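Local coordinates for protein L-Ala-D/L-Glu Epimerase (Escherichia coli, PDB 1JPD) that belongs to the enolase superfamily, pairing an N-terminal capping domain with a TIM-barrel domain, at residues Y51-E56 with A227-H232. Sequence-based numbering, arbitrary orientation.
Sequences YPRYGE and ADESCH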
ATOM      1  N   TYR A  51      -7.217  -9.439  -1.801  1.00 38.88           N
ATOM      2  CA  TYR A  51      -7.310  -8.532  -2.949  1.00 48.04           C
ATOM      3  C   TYR A  51      -8.197  -9.109  -4.042  1.00 48.28           C
ATOM      4  O   TYR A  51      -7.760  -9.966  -4.814  1.00 51.03           O
ATOM      5  CB  TYR A  51      -5.898  -8.263  -3.509  1.00 51.37           C
ATOM      6  CG  TYR A  51      -5.745  -6.977  -4.301  1.00 52.31           C
ATOM      7  CD1 TYR A  51      -6.765  -6.027  -4.340  1.00 57.07           C
ATOM      8  CD2 TYR A  51      -4.563  -6.694  -4.984  1.00 52.32           C
ATOM      9  CE1 TYR A  51      -6.609  -4.828  -5.038  1.00 56.52           C
ATOM     10  CE2 TYR A  51      -4.397  -5.498  -5.685  1.00 50.54           C
ATOM     11  CZ  TYR A  51      -5.424  -4.572  -5.705  1.00 53.37           C
ATOM     12  OH  TYR A  51      -5.275  -3.382  -6.380  1.00 58.01           O
ATOM     13  N   PRO A  52      -9.456  -8.646  -4.125  1.00 51.71           N
ATOM     14  CA  PRO A  52     -10.384  -9.148  -5.145  1.00 55.40           C
ATOM     15  C   PRO A  52      -9.767  -9.162  -6.543  1.00 56.51           C
ATOM     16  O   PRO A  52      -9.766 -10.197  -7.221  1.00 52.84           O
ATOM     17  CB  PRO A  52     -11.571  -8.186  -5.039  1.00 55.86           C
ATOM     18  CG  PRO A  52     -11.583  -7.835  -3.580  1.00 56.65           C
ATOM     19  CD  PRO A  52     -10.100  -7.609  -3.295  1.00 53.41           C
ATOM     20  N   ARG A  53      -9.214  -8.022  -6.954  1.00 57.03           N
ATOM     21  CA  ARG A  53      -8.616  -7.902  -8.281  1.00 62.10           C
ATOM     22  C   ARG A  53      -7.537  -8.938  -8.632  1.00 58.39           C
ATOM     23  O   ARG A  53      -7.088  -8.993  -9.776  1.00 57.56           O
ATOM     24  CB  ARG A  53      -8.048  -6.491  -8.489  1.00 65.71           C
ATOM     25  CG  ARG A  53      -7.738  -6.203  -9.952  1.00 65.22           C
ATOM     26  CD  ARG A  53      -7.037  -4.880 -10.135  1.00 61.58           C
ATOM     27  NE  ARG A  53      -6.617  -4.657 -11.519  1.00 54.60           N
ATOM     28  CZ  ARG A  53      -6.085  -5.589 -12.305  1.00 54.46           C
ATOM     29  NH1 ARG A  53      -5.913  -6.828 -11.864  1.00 52.31           N
ATOM     30  NH2 ARG A  53      -5.683  -5.271 -13.524  1.00 57.79           N
ATOM     31  N   TYR A  54      -7.131  -9.765  -7.671  1.00 56.92           N
ATOM     32  CA  TYR A  54      -6.107 -10.779  -7.925  1.00 59.85           C
ATOM     33  C   TYR A  54      -6.604 -12.190  -7.629  1.00 60.52           C
ATOM     34  O   TYR A  54      -5.812 -13.122  -7.453  1.00 57.34           O
ATOM     35  CB  TYR A  54      -4.854 -10.507  -7.091  1.00 68.32           C
ATOM     36  CG  TYR A  54      -4.046  -9.291  -7.519  1.00 72.71           C
ATOM     37  CD1 TYR A  54      -2.982  -8.820  -6.740  1.00 74.54           C
ATOM     38  CD2 TYR A  54      -4.328  -8.625  -8.711  1.00 75.43           C
ATOM     39  CE1 TYR A  54      -2.229  -7.720  -7.144  1.00 76.77           C
ATOM     40  CE2 TYR A  54      -3.579  -7.524  -9.120  1.00 76.10           C
ATOM     41  CZ  TYR A  54      -2.533  -7.078  -8.337  1.00 78.92           C
ATOM     42  OH  TYR A  54      -1.779  -6.001  -8.757  1.00 82.09           O
ATOM     43  N   GLY A  55      -7.923 -12.338  -7.562  1.00 59.18           N
ATOM     44  CA  GLY A  55      -8.518 -13.644  -7.324  1.00 59.55           C
ATOM     45  C   GLY A  55      -8.475 -14.158  -5.895  1.00 58.14           C
ATOM     46  O   GLY A  55      -8.242 -15.355  -5.667  1.00 56.78           O
ATOM     47  N   GLU A  56      -8.705 -13.275  -4.929  1.00 53.96           N
ATOM     48  CA  GLU A  56      -8.703 -13.685  -3.534  1.00 47.15           C
ATOM     49  C   GLU A  56      -9.993 -13.214  -2.878  1.00 44.86           C
ATOM     50  O   GLU A  56     -10.538 -12.165  -3.208  1.00 36.61           O
ATOM     51  CB  GLU A  56      -7.541 -13.056  -2.788  1.00 46.15           C
ATOM     52  CG  GLU A  56      -6.171 -13.291  -3.370  1.00 46.67           C
ATOM     53  CD  GLU A  56      -5.092 -12.575  -2.561  1.00 47.83           C
ATOM     54  OE1 GLU A  56      -5.334 -11.412  -2.145  1.00 42.46           O
ATOM     55  OE2 GLU A  56      -4.010 -13.168  -2.355  1.00 40.68           O
ATOM     56  N   ALA A 227       4.083   2.315 -10.874  1.00 35.55           N
ATOM     57  CA  ALA A 227       3.393   1.052 -11.087  1.00 34.00           C
ATOM     58  C   ALA A 227       2.676   0.674  -9.799  1.00 37.23           C
ATOM     59  O   ALA A 227       3.253   0.764  -8.709  1.00 34.69           O
ATOM     60  CB  ALA A 227       4.390  -0.039 -11.465  1.00 31.22           C
ATOM     61  N   ASP A 228       1.415   0.267  -9.931  1.00 38.10           N
ATOM     62  CA  ASP A 228       0.610  -0.146  -8.787  1.00 39.79           C
ATOM     63  C   ASP A 228       0.132  -1.572  -9.041  1.00 38.93           C
ATOM     64  O   ASP A 228       0.715  -2.525  -8.532  1.00 35.43           O
ATOM     65  CB  ASP A 228      -0.590   0.784  -8.612  1.00 43.92           C
ATOM     66  CG  ASP A 228      -1.357   0.518  -7.323  1.00 43.07           C
ATOM     67  OD1 ASP A 228      -0.948  -0.382  -6.552  1.00 39.03           O
ATOM     68  OD2 ASP A 228      -2.368   1.219  -7.086  1.00 45.09           O
ATOM     69  N   GLU A 229      -0.926  -1.719  -9.834  1.00 34.32           N
ATOM     70  CA  GLU A 229      -1.431  -3.049 -10.139  1.00 36.55           C
ATOM     71  C   GLU A 229      -0.373  -3.843 -10.899  1.00 35.25           C
ATOM     72  O   GLU A 229      -0.333  -5.059 -10.802  1.00 37.05           O
ATOM     73  CB  GLU A 229      -2.733  -2.982 -10.957  1.00 34.50           C
ATOM     74  CG  GLU A 229      -3.976  -2.603 -10.140  1.00 36.51           C
ATOM     75  CD  GLU A 229      -4.079  -1.103  -9.861  1.00 47.55           C
ATOM     76  OE1 GLU A 229      -3.049  -0.391  -9.959  1.00 44.29           O
ATOM     77  OE2 GLU A 229      -5.191  -0.631  -9.530  1.00 49.11           O
ATOM     78  N   SER A 230       0.496  -3.158 -11.635  1.00 38.29           N
ATOM     79  CA  SER A 230       1.536  -3.841 -12.406  1.00 39.21           C
ATOM     80  C   SER A 230       2.715  -4.315 -11.574  1.00 39.71           C
ATOM     81  O   SER A 230       3.565  -5.041 -12.075  1.00 46.09           O
ATOM     82  CB  SER A 230       2.061  -2.939 -13.521  1.00 38.44           C
ATOM     83  OG  SER A 230       1.028  -2.588 -14.423  1.00 40.41           O
ATOM     84  N   CYS A 231       2.769  -3.914 -10.310  1.00 39.89           N
ATOM     85  CA  CYS A 231       3.866  -4.321  -9.442  1.00 41.47           C
ATOM     86  C   CYS A 231       3.459  -5.160  -8.228  1.00 44.89           C
ATOM     87  O   CYS A 231       2.777  -4.656  -7.338  1.00 44.10           O
ATOM     88  CB  CYS A 231       4.603  -3.093  -8.932  1.00 43.89           C
ATOM     89  SG  CYS A 231       5.783  -3.498  -7.636  1.00 51.73           S
ATOM     90  N   HIS A 232       3.895  -6.420  -8.178  1.00 45.68           N
ATOM     91  CA  HIS A 232       3.580  -7.293  -7.040  1.00 48.62           C
ATOM     92  C   HIS A 232       4.825  -7.642  -6.239  1.00 46.33           C
ATOM     93  O   HIS A 232       4.916  -7.361  -5.040  1.00 41.46           O
ATOM     94  CB  HIS A 232       2.973  -8.627  -7.476  1.00 56.36           C
ATOM     95  CG  HIS A 232       1.750  -8.508  -8.322  1.00 65.23           C
ATOM     96  ND1 HIS A 232       0.818  -9.520  -8.409  1.00 70.82           N
ATOM     97  CD2 HIS A 232       1.334  -7.538  -9.169  1.00 66.89           C
ATOM     98  CE1 HIS A 232      -0.117  -9.180  -9.278  1.00 73.08           C
ATOM     99  NE2 HIS A 232       0.173  -7.982  -9.754  1.00 71.11           N
TER
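Y54 lays its ring against H232 and donates its hydroxyl to the backbone of E229, joining a loop of the capping domain to the barrel in this enolase-superfamily fold. Residues 51-56 follow strand 42-48 of the N-terminal domain, whereas 227-232 leave barrel strand 225-227 through a type I beta turn from D228 to C231.

The aromatic contact is an offset stack, with centroids 4.2 Å apart and planes inclined by 19°. CE1 of H232 lies over one face of the Y54 ring, near its rim, while CD2 of Y51 lies over the rim of the opposite face. With CG of Y54 anti to its carbonyl carbon (chi1 -70°), the phenol reaches across to the turn.

Polar contact centres on Y54 OH, which gives a 2.7 Å hydrogen bond to E229 O. The hydroxyl approaches in the carbonyl plane on a lone pair, at a C=O...O angle of 113°. E229 O also accepts a weak hydrogen bond from H232 NE2, joining stack and turn. Within the first loop, Y51 N donates an almost straight bond to E56 OE1, which accepts on its anti lone pair. D228 OD1 in the turn forms a salt bridge with K253.

The E229 side chain meets R53 through its aliphatic part. Its CB lies over the rim of one face of the R53 guanidinium, whose NE forms a salt bridge with E182. The extended R53 chain crosses E229 at about a right angle, bringing R53 NE to 3.6 Å from E229 CG.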